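Local coordinates for Alpha/beta hydrolase (Novosphingobium aromaticivorans, PDB 3BWX), which probably acts as a hydrolase of the alpha/beta hydrolase family and binds calcium ions in the crystal, at residues A[50-53]-A[54-58]; A[82-85]-A[86-90]; A[154-157]-A[158-162]; A[220-223]-A[224-228]. The protein carries 1 engineered substitution. One frame throughout, in Å; residues are numbered along the deposited sequence.

Contact 1 (A[50-53]-A[54-58]); sequences TRLA and GDWRV. With EDO (1,2-ethanediol), chain G.
W56 turns back on L52, the last residue of helix 46-52, and grips its carbonyl: W56 N donates to L52 O at 2.9 Å, a bond bent to 132° at the hydrogen. The indole follows the same oxygen. W56 CB lies 3.5 Å from L52 O, and because CG sits beside the backbone N (chi1 -61°) the ring starts out next to it. CD1 is again 3.5 Å from L52 O, which lies at the ring edge near its plane, where a C-H suits an oxygen better than the pi face would. Farther out the indole packs on V32 and L282 and makes a cation-pi contact with R29. In the alpha/beta hydrolase fold this is a helix-to-strand connection, here leading into strand 58-61. A53 leaves the helical conformation first, and G54, lacking a CB that would run into A53 O, takes up a positive phi (88°). V58 then points inward, its CG2 3.9 Å from L52 CB, an apolar branch packed against the end of the helix. One water donates to both R51 O (2.7 Å) and D55 OD2 (2.8 Å). R51 extends away to an ethanediol, probably from the crystallisation liquor, where NH1 donates to O1 at 2.9 Å and NH2 to O2.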
# COMPACT_ATOMS: atom_id res chain seq x y z
N THR A 50 -4.48 11.20 8.80
CA THR A 50 -5.00 12.21 9.73
C THR A 50 -4.09 12.37 10.94
O THR A 50 -4.02 13.45 11.51
CB THR A 50 -6.43 11.92 10.26
OG1 THR A 50 -6.43 10.70 10.98
CG2 THR A 50 -7.40 11.84 9.14
N ARG A 51 -3.44 11.29 11.36
CA ARG A 51 -2.47 11.37 12.46
C ARG A 51 -1.16 12.07 12.05
O ARG A 51 -0.48 12.61 12.91
CB ARG A 51 -2.19 9.97 13.01
CG ARG A 51 -3.39 9.34 13.73
CD ARG A 51 -3.09 7.91 14.21
NE ARG A 51 -4.24 7.53 15.05
CZ ARG A 51 -5.09 6.56 14.79
NH1 ARG A 51 -4.89 5.74 13.78
NH2 ARG A 51 -6.12 6.38 15.61
N LEU A 52 -0.78 12.03 10.77
CA LEU A 52 0.44 12.66 10.29
C LEU A 52 0.24 14.08 9.81
O LEU A 52 1.20 14.88 9.87
CB LEU A 52 1.09 11.86 9.15
CG LEU A 52 1.49 10.40 9.49
CD1 LEU A 52 2.09 9.73 8.33
CD2 LEU A 52 2.47 10.45 10.72
N ALA A 53 -0.96 14.38 9.32
CA ALA A 53 -1.32 15.70 8.71
C ALA A 53 -1.00 16.89 9.61
O ALA A 53 -1.07 16.82 10.84
CB ALA A 53 -2.80 15.73 8.22
N GLY A 54 -0.60 17.98 8.96
CA GLY A 54 -0.21 19.20 9.64
C GLY A 54 1.25 19.10 9.95
O GLY A 54 2.05 19.89 9.47
N ASP A 55 1.61 18.12 10.77
CA ASP A 55 3.03 17.86 11.02
C ASP A 55 3.77 17.48 9.74
O ASP A 55 4.94 17.74 9.59
CB ASP A 55 3.21 16.74 12.03
CG ASP A 55 2.77 17.15 13.43
OD1 ASP A 55 2.70 18.35 13.76
OD2 ASP A 55 2.52 16.23 14.22
N TRP A 56 3.07 16.85 8.84
CA TRP A 56 3.53 16.43 7.53
C TRP A 56 2.48 16.67 6.43
O TRP A 56 1.26 16.53 6.66
CB TRP A 56 3.82 14.91 7.53
CG TRP A 56 4.88 14.52 8.51
CD1 TRP A 56 4.68 14.25 9.80
CD2 TRP A 56 6.31 14.48 8.30
NE1 TRP A 56 5.87 14.00 10.44
CE2 TRP A 56 6.89 14.15 9.54
CE3 TRP A 56 7.17 14.65 7.18
CZ2 TRP A 56 8.27 13.99 9.68
CZ3 TRP A 56 8.55 14.49 7.35
CH2 TRP A 56 9.06 14.17 8.58
N ARG A 57 2.96 17.03 5.26
CA ARG A 57 2.13 16.92 4.06
C ARG A 57 2.00 15.45 3.72
O ARG A 57 3.01 14.73 3.76
CB ARG A 57 2.73 17.64 2.87
CG ARG A 57 2.88 19.13 3.11
CD ARG A 57 3.61 19.78 1.94
NE ARG A 57 5.05 19.51 2.02
CZ ARG A 57 5.90 19.59 1.00
NH1 ARG A 57 5.47 19.89 -0.23
NH2 ARG A 57 7.18 19.38 1.21
N VAL A 58 0.84 14.99 3.29
CA VAL A 58 0.67 13.58 3.03
C VAL A 58 -0.06 13.42 1.70
O VAL A 58 -1.10 14.08 1.49
CB VAL A 58 -0.13 12.84 4.13
CG1 VAL A 58 -0.13 11.31 3.88
CG2 VAL A 58 0.34 13.10 5.57
C1 EDO G . -8.01 3.08 14.21
O1 EDO G . -7.33 4.15 13.56
C2 EDO G . -7.58 3.06 15.66
O2 EDO G . -8.04 4.26 16.30
O HOH W 1 2.00 13.58 13.33

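Contact 2 (A[82-85]-A[86-90]); sequences QYLQ and DLEAL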
# COMPACT_ATOMS: atom_id res chain seq x y z
N GLN A 82 4.17 -0.23 -14.96
CA GLN A 82 3.27 0.83 -15.32
C GLN A 82 2.91 1.68 -14.10
O GLN A 82 2.96 2.89 -14.18
CB GLN A 82 2.03 0.32 -16.03
CG GLN A 82 1.17 1.45 -16.55
CD GLN A 82 1.86 2.24 -17.61
OE1 GLN A 82 2.22 1.70 -18.66
NE2 GLN A 82 2.05 3.50 -17.39
N TYR A 83 2.61 1.03 -12.97
CA TYR A 83 2.36 1.80 -11.76
C TYR A 83 3.59 2.63 -11.39
O TYR A 83 3.43 3.77 -10.96
CB TYR A 83 1.98 0.91 -10.62
CG TYR A 83 0.94 -0.12 -10.97
CD1 TYR A 83 -0.13 0.20 -11.78
CD2 TYR A 83 0.94 -1.42 -10.36
CE1 TYR A 83 -1.10 -0.75 -12.09
CE2 TYR A 83 -0.01 -2.38 -10.69
CZ TYR A 83 -1.03 -2.04 -11.55
OH TYR A 83 -1.97 -2.99 -11.89
N LEU A 84 4.78 2.07 -11.56
CA LEU A 84 6.02 2.81 -11.26
C LEU A 84 6.11 4.07 -12.17
O LEU A 84 6.37 5.17 -11.68
CB LEU A 84 7.24 1.92 -11.47
CG LEU A 84 8.61 2.59 -11.36
CD1 LEU A 84 8.80 3.12 -9.97
CD2 LEU A 84 9.69 1.53 -11.67
N GLN A 85 5.85 3.89 -13.49
CA GLN A 85 5.85 5.02 -14.40
C GLN A 85 4.80 6.08 -14.00
O GLN A 85 5.05 7.26 -14.06
CB GLN A 85 5.63 4.60 -15.86
CG GLN A 85 5.73 5.79 -16.87
CD GLN A 85 5.13 5.52 -18.29
OE1 GLN A 85 3.90 5.61 -18.54
NE2 GLN A 85 6.03 5.23 -19.25
N ASP A 86 3.62 5.63 -13.58
CA ASP A 86 2.58 6.54 -13.21
C ASP A 86 3.01 7.31 -11.95
O ASP A 86 2.68 8.47 -11.82
CB ASP A 86 1.27 5.76 -12.95
CG ASP A 86 0.69 5.12 -14.19
OD1 ASP A 86 1.02 5.51 -15.33
OD2 ASP A 86 -0.20 4.26 -14.01
N LEU A 87 3.70 6.66 -11.03
CA LEU A 87 4.16 7.38 -9.84
C LEU A 87 5.28 8.40 -10.22
O LEU A 87 5.34 9.49 -9.64
CB LEU A 87 4.69 6.42 -8.80
CG LEU A 87 3.58 5.68 -8.03
CD1 LEU A 87 4.15 4.42 -7.37
CD2 LEU A 87 2.84 6.59 -7.07
N GLU A 88 6.19 8.01 -11.13
CA GLU A 88 7.17 8.98 -11.63
C GLU A 88 6.45 10.19 -12.23
O GLU A 88 6.89 11.35 -12.05
CB GLU A 88 8.12 8.34 -12.63
CG GLU A 88 9.03 7.29 -12.06
CD GLU A 88 10.13 7.82 -11.14
OE1 GLU A 88 10.18 9.03 -10.83
OE2 GLU A 88 10.93 7.00 -10.65
N ALA A 89 5.35 9.95 -12.92
CA ALA A 89 4.58 11.05 -13.51
C ALA A 89 3.95 11.95 -12.42
O ALA A 89 3.94 13.17 -12.55
CB ALA A 89 3.48 10.53 -14.45
N LEU A 90 3.41 11.35 -11.35
CA LEU A 90 2.93 12.12 -10.21
C LEU A 90 4.04 12.99 -9.61
O LEU A 90 3.84 14.20 -9.39
CB LEU A 90 2.38 11.19 -9.13
CG LEU A 90 2.01 11.81 -7.79
CD1 LEU A 90 0.89 12.81 -7.91
CD2 LEU A 90 1.64 10.71 -6.75
O HOH W 2 2.35 7.38 -16.73
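Q82 and D86 are brought together by two torsions: the Q82 chain bends at chi2 (64°), turning its amide along the helix, while D86 holds CG beside its own backbone N (chi1 -66°), which swings the carboxylate back toward the preceding turn. Q82 NE2 then donates to D86 OD1 at 3.1 Å. The oxygen lies in the amide plane of Q82, but the nitrogen comes from above the carboxylate plane; amide and carboxylate are turned 39° apart. The second donation from NE2 goes to Q85 OE1 at 3.0 Å, again in the amide plane of Q82, so a glutamine, with two N-H groups on one nitrogen, suits this place. A water closes the ring by donating to D86 OD1 (2.7 Å) and Q85 OE1 (3.0 Å), and S13 OG is a further partner of the latter oxygen. The other carboxylate oxygen, D86 OD2, forms a salt bridge with R64, which probably keeps this buried aspartate ionised. Underneath runs an ordinary alpha-helical ladder, with D86 N on Q82 O at 2.9 Å. L87 CG lies 3.5 Å from Y83 O. In the fold, helix 80-94 faces helix 106-117 with Y83, L84 and E88, the glutamate also pairing with R121, while Y83 OH is bonded to R66. Toward the sheet, A89 and L90 pack on W10 of strand 6-11, whose NE1 is bonded to D86 O, and D86 and L90 meet L18 and F20 of strand 17-23.

Contact 3 (A[154-157]-A[158-162]); sequences TWMH and AARAL. With EDO (1,2-ethanediol), chain O.
T154 opens helix 155-166 as its N-cap, its carbonyl O accepting from A158 N at 3.0 Å to start a regular series of bonds four residues apart that runs on through A159, R160 and A161. The T154 side chain serves the same end: OG1 accepts from H157 N at 3.0 Å, nearly straight at 165°, satisfying an amide that has no helical carbonyl before it. That hydroxyl oxygen also stands 3.2 Å above the plane of the H157 ring, offset toward its rim. On the buried flank, W155 CE3 approaches A158 CB at 4.5 Å. Alanine is small enough there to let M186, I194 and F152 close over it, and A159 likewise admits L179 of helix 175-185. On the exposed flank, R160 CG passes 3.3 Å from M156 O, after which the chain bends at chi2 (-67°) and brings NE 4.4 Å from the selenium of M156, a selenomethionine, in an oblique contact; its NH1 is bonded to Q163. An ethanediol hydroxyl, also bonded to S165 OG, makes a weak bond to A161 O. The helix lies in the segment between strands 122-128 and 230-235, where relatives commonly carry a cap. The chemistry of this first turn is divided: a neutral hydroxyl satisfies an N-H where the helix dipole would probably make the amides more positive, while small apolar CB atoms give the inner side its close fit.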
# COMPACT_ATOMS: atom_id res chain seq x y z
N THR A 154 -25.50 -6.00 1.97
CA THR A 154 -25.29 -5.21 3.19
C THR A 154 -23.86 -5.20 3.65
O THR A 154 -23.08 -6.15 3.36
CB THR A 154 -26.16 -5.77 4.33
OG1 THR A 154 -25.62 -6.99 4.90
CG2 THR A 154 -27.55 -6.05 3.83
N TRP A 155 -23.50 -4.16 4.41
CA TRP A 155 -22.16 -4.05 4.97
C TRP A 155 -21.85 -5.18 5.97
O TRP A 155 -20.70 -5.64 6.08
CB TRP A 155 -21.95 -2.68 5.60
CG TRP A 155 -21.66 -1.64 4.56
CD1 TRP A 155 -22.49 -0.65 4.16
CD2 TRP A 155 -20.47 -1.52 3.75
NE1 TRP A 155 -21.91 0.09 3.15
CE2 TRP A 155 -20.66 -0.41 2.90
CE3 TRP A 155 -19.29 -2.25 3.66
CZ2 TRP A 155 -19.71 -0.02 1.97
CZ3 TRP A 155 -18.33 -1.85 2.74
CH2 TRP A 155 -18.55 -0.74 1.90
N MSE A 156 -22.87 -5.61 6.69
CA MSE A 156 -22.65 -6.66 7.67
C MSE A 156 -22.30 -7.95 6.94
O MSE A 156 -21.40 -8.66 7.37
CB MSE A 156 -23.88 -6.88 8.49
CG MSE A 156 -23.65 -7.88 9.59
SE MSE A 156 -22.34 -7.25 10.96
CE MSE A 156 -22.75 -5.52 10.86
N HIS A 157 -23.04 -8.28 5.89
CA HIS A 157 -22.73 -9.47 5.11
C HIS A 157 -21.33 -9.38 4.52
O HIS A 157 -20.59 -10.35 4.53
CB HIS A 157 -23.81 -9.71 4.02
CG HIS A 157 -25.10 -10.22 4.57
ND1 HIS A 157 -26.25 -10.32 3.83
CD2 HIS A 157 -25.40 -10.69 5.80
CE1 HIS A 157 -27.21 -10.82 4.58
NE2 HIS A 157 -26.72 -11.06 5.78
N ALA A 158 -20.96 -8.23 3.99
CA ALA A 158 -19.59 -8.03 3.49
C ALA A 158 -18.53 -8.24 4.55
O ALA A 158 -17.54 -8.91 4.34
CB ALA A 158 -19.43 -6.66 2.83
N ALA A 159 -18.73 -7.63 5.72
CA ALA A 159 -17.82 -7.75 6.82
C ALA A 159 -17.64 -9.21 7.23
O ALA A 159 -16.51 -9.65 7.48
CB ALA A 159 -18.37 -6.94 8.02
N ARG A 160 -18.74 -9.93 7.36
CA ARG A 160 -18.65 -11.34 7.75
C ARG A 160 -17.92 -12.16 6.70
O ARG A 160 -17.21 -13.09 7.04
CB ARG A 160 -20.04 -11.89 8.04
CG ARG A 160 -20.68 -11.22 9.26
CD ARG A 160 -19.90 -11.61 10.53
NE ARG A 160 -20.52 -11.12 11.77
CZ ARG A 160 -19.88 -10.82 12.89
NH1 ARG A 160 -18.57 -10.95 12.99
NH2 ARG A 160 -20.55 -10.37 13.92
N ALA A 161 -18.08 -11.82 5.45
CA ALA A 161 -17.36 -12.53 4.37
C ALA A 161 -15.86 -12.29 4.48
O ALA A 161 -15.06 -13.20 4.21
CB ALA A 161 -17.89 -12.11 2.98
N LEU A 162 -15.46 -11.07 4.86
CA LEU A 162 -14.05 -10.74 5.02
C LEU A 162 -13.46 -11.44 6.21
O LEU A 162 -12.36 -11.99 6.12
CB LEU A 162 -13.86 -9.23 5.10
CG LEU A 162 -14.18 -8.41 3.83
CD1 LEU A 162 -14.14 -6.91 4.10
CD2 LEU A 162 -13.25 -8.78 2.65
C1 EDO O . -14.77 -12.59 -0.78
O1 EDO O . -14.80 -14.02 -0.90
C2 EDO O . -14.64 -12.19 0.70
O2 EDO O . -13.48 -12.75 1.34

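Contact 4 (A[220-223]-A[224-228]); sequences PLFD and ALATR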
# COMPACT_ATOMS: atom_id res chain seq x y z
N PRO A 220 18.99 -6.65 -4.25
CA PRO A 220 19.63 -5.38 -4.63
C PRO A 220 18.73 -4.17 -4.52
O PRO A 220 19.21 -3.11 -4.15
CB PRO A 220 20.00 -5.64 -6.11
CG PRO A 220 20.24 -7.10 -6.16
CD PRO A 220 19.12 -7.65 -5.32
N LEU A 221 17.44 -4.33 -4.80
CA LEU A 221 16.49 -3.22 -4.68
C LEU A 221 16.28 -2.89 -3.18
O LEU A 221 16.24 -1.73 -2.76
CB LEU A 221 15.16 -3.56 -5.36
CG LEU A 221 15.21 -3.84 -6.85
CD1 LEU A 221 13.85 -4.36 -7.29
CD2 LEU A 221 15.53 -2.59 -7.63
N PHE A 222 16.18 -3.91 -2.35
CA PHE A 222 16.05 -3.67 -0.93
C PHE A 222 17.28 -2.96 -0.40
O PHE A 222 17.22 -1.98 0.34
CB PHE A 222 15.86 -5.00 -0.17
CG PHE A 222 15.97 -4.84 1.32
CD1 PHE A 222 14.93 -4.31 2.08
CD2 PHE A 222 17.17 -5.12 1.97
CE1 PHE A 222 15.09 -4.03 3.43
CE2 PHE A 222 17.31 -4.82 3.31
CZ PHE A 222 16.28 -4.33 4.05
N ASP A 223 18.43 -3.46 -0.82
CA ASP A 223 19.68 -2.92 -0.28
C ASP A 223 19.88 -1.47 -0.63
O ASP A 223 20.36 -0.68 0.22
CB ASP A 223 20.86 -3.79 -0.67
CG ASP A 223 21.11 -4.89 0.31
OD1 ASP A 223 21.25 -4.55 1.51
OD2 ASP A 223 21.22 -6.08 -0.06
N ALA A 224 19.46 -1.06 -1.82
CA ALA A 224 19.57 0.33 -2.19
C ALA A 224 18.65 1.18 -1.31
O ALA A 224 19.04 2.24 -0.83
CB ALA A 224 19.27 0.55 -3.68
N LEU A 225 17.42 0.72 -1.11
CA LEU A 225 16.51 1.39 -0.17
C LEU A 225 17.07 1.48 1.25
O LEU A 225 16.93 2.52 1.92
CB LEU A 225 15.12 0.71 -0.15
CG LEU A 225 14.01 1.35 0.71
CD1 LEU A 225 13.68 2.80 0.29
CD2 LEU A 225 12.76 0.51 0.64
N ALA A 226 17.67 0.39 1.73
CA ALA A 226 18.23 0.32 3.06
C ALA A 226 19.45 1.17 3.30
O ALA A 226 19.91 1.26 4.45
CB ALA A 226 18.55 -1.13 3.39
N THR A 227 20.01 1.78 2.26
CA THR A 227 20.98 2.86 2.48
C THR A 227 20.38 4.17 3.04
O THR A 227 21.14 5.09 3.41
CB THR A 227 21.80 3.21 1.19
OG1 THR A 227 20.95 3.86 0.23
CG2 THR A 227 22.45 1.96 0.57
N ARG A 228 19.05 4.27 3.09
CA ARG A 228 18.33 5.42 3.58
C ARG A 228 17.66 4.96 4.88
O ARG A 228 17.48 3.75 5.05
CB ARG A 228 17.29 5.86 2.55
CG ARG A 228 17.89 6.01 1.11
CD ARG A 228 18.99 7.07 1.03
NE ARG A 228 18.42 8.28 1.54
CZ ARG A 228 18.91 9.03 2.51
NH1 ARG A 228 20.10 8.79 3.03
NH2 ARG A 228 18.19 10.05 2.95
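A226 CB rests over one face of the F222 ring, 4.3 Å from its centroid and 27° off the normal, a CH-pi contact made one turn along helix 219-225 and the residues after it in the alpha/beta hydrolase fold. The nearest ring atom is CE2, 3.9 Å from A226 CB. F222 has CG opposite its backbone N (chi1 170°), and this brings the ring alongside A226, whose small methyl can sit close to the face. The backbone fixes the pair, since A226 N donates to F222 O at 2.8 Å. Outside this shell, F222 also touches L127, P132 and L230, while L225, anchored to L221 O through its N at 3.2 Å, touches helix 106-117 and strands 122-128 and 230-235. D223, on the outer side, pairs with R252 in a salt bridge. A type I turn follows from L225 to R228, closed by R228 N on L225 O at 3.0 Å. T227 suits this turn because its hydroxyl can reach back to the preceding one: A224 O takes both T227 N at 3.3 Å and, in its carbonyl plane, T227 OG1 at 2.7 Å.

In the fold
Contacts 2 and 4 are neighbours through helix 106-117: L84 of contact 2 and L221 of contact 4 both pack on L113, although the nearest atoms of the two contacts are about 8 Å apart and their centres 20 Å. Contact 1 lies about 9 Å from contact 2 at the nearest atoms, with strand 17-23 touched by both. Contact 3 stands apart, its centre about 34 Å from that of contact 2 and 40 Å from that of contact 4. In contact 2 the Y83 side chain is about 8 Å from a bound calcium, and L87 lies near, without touching, a sequence pattern consistent with a nucleophile elbow around S105. W56 of contact 1 is about 13 Å from a calcium.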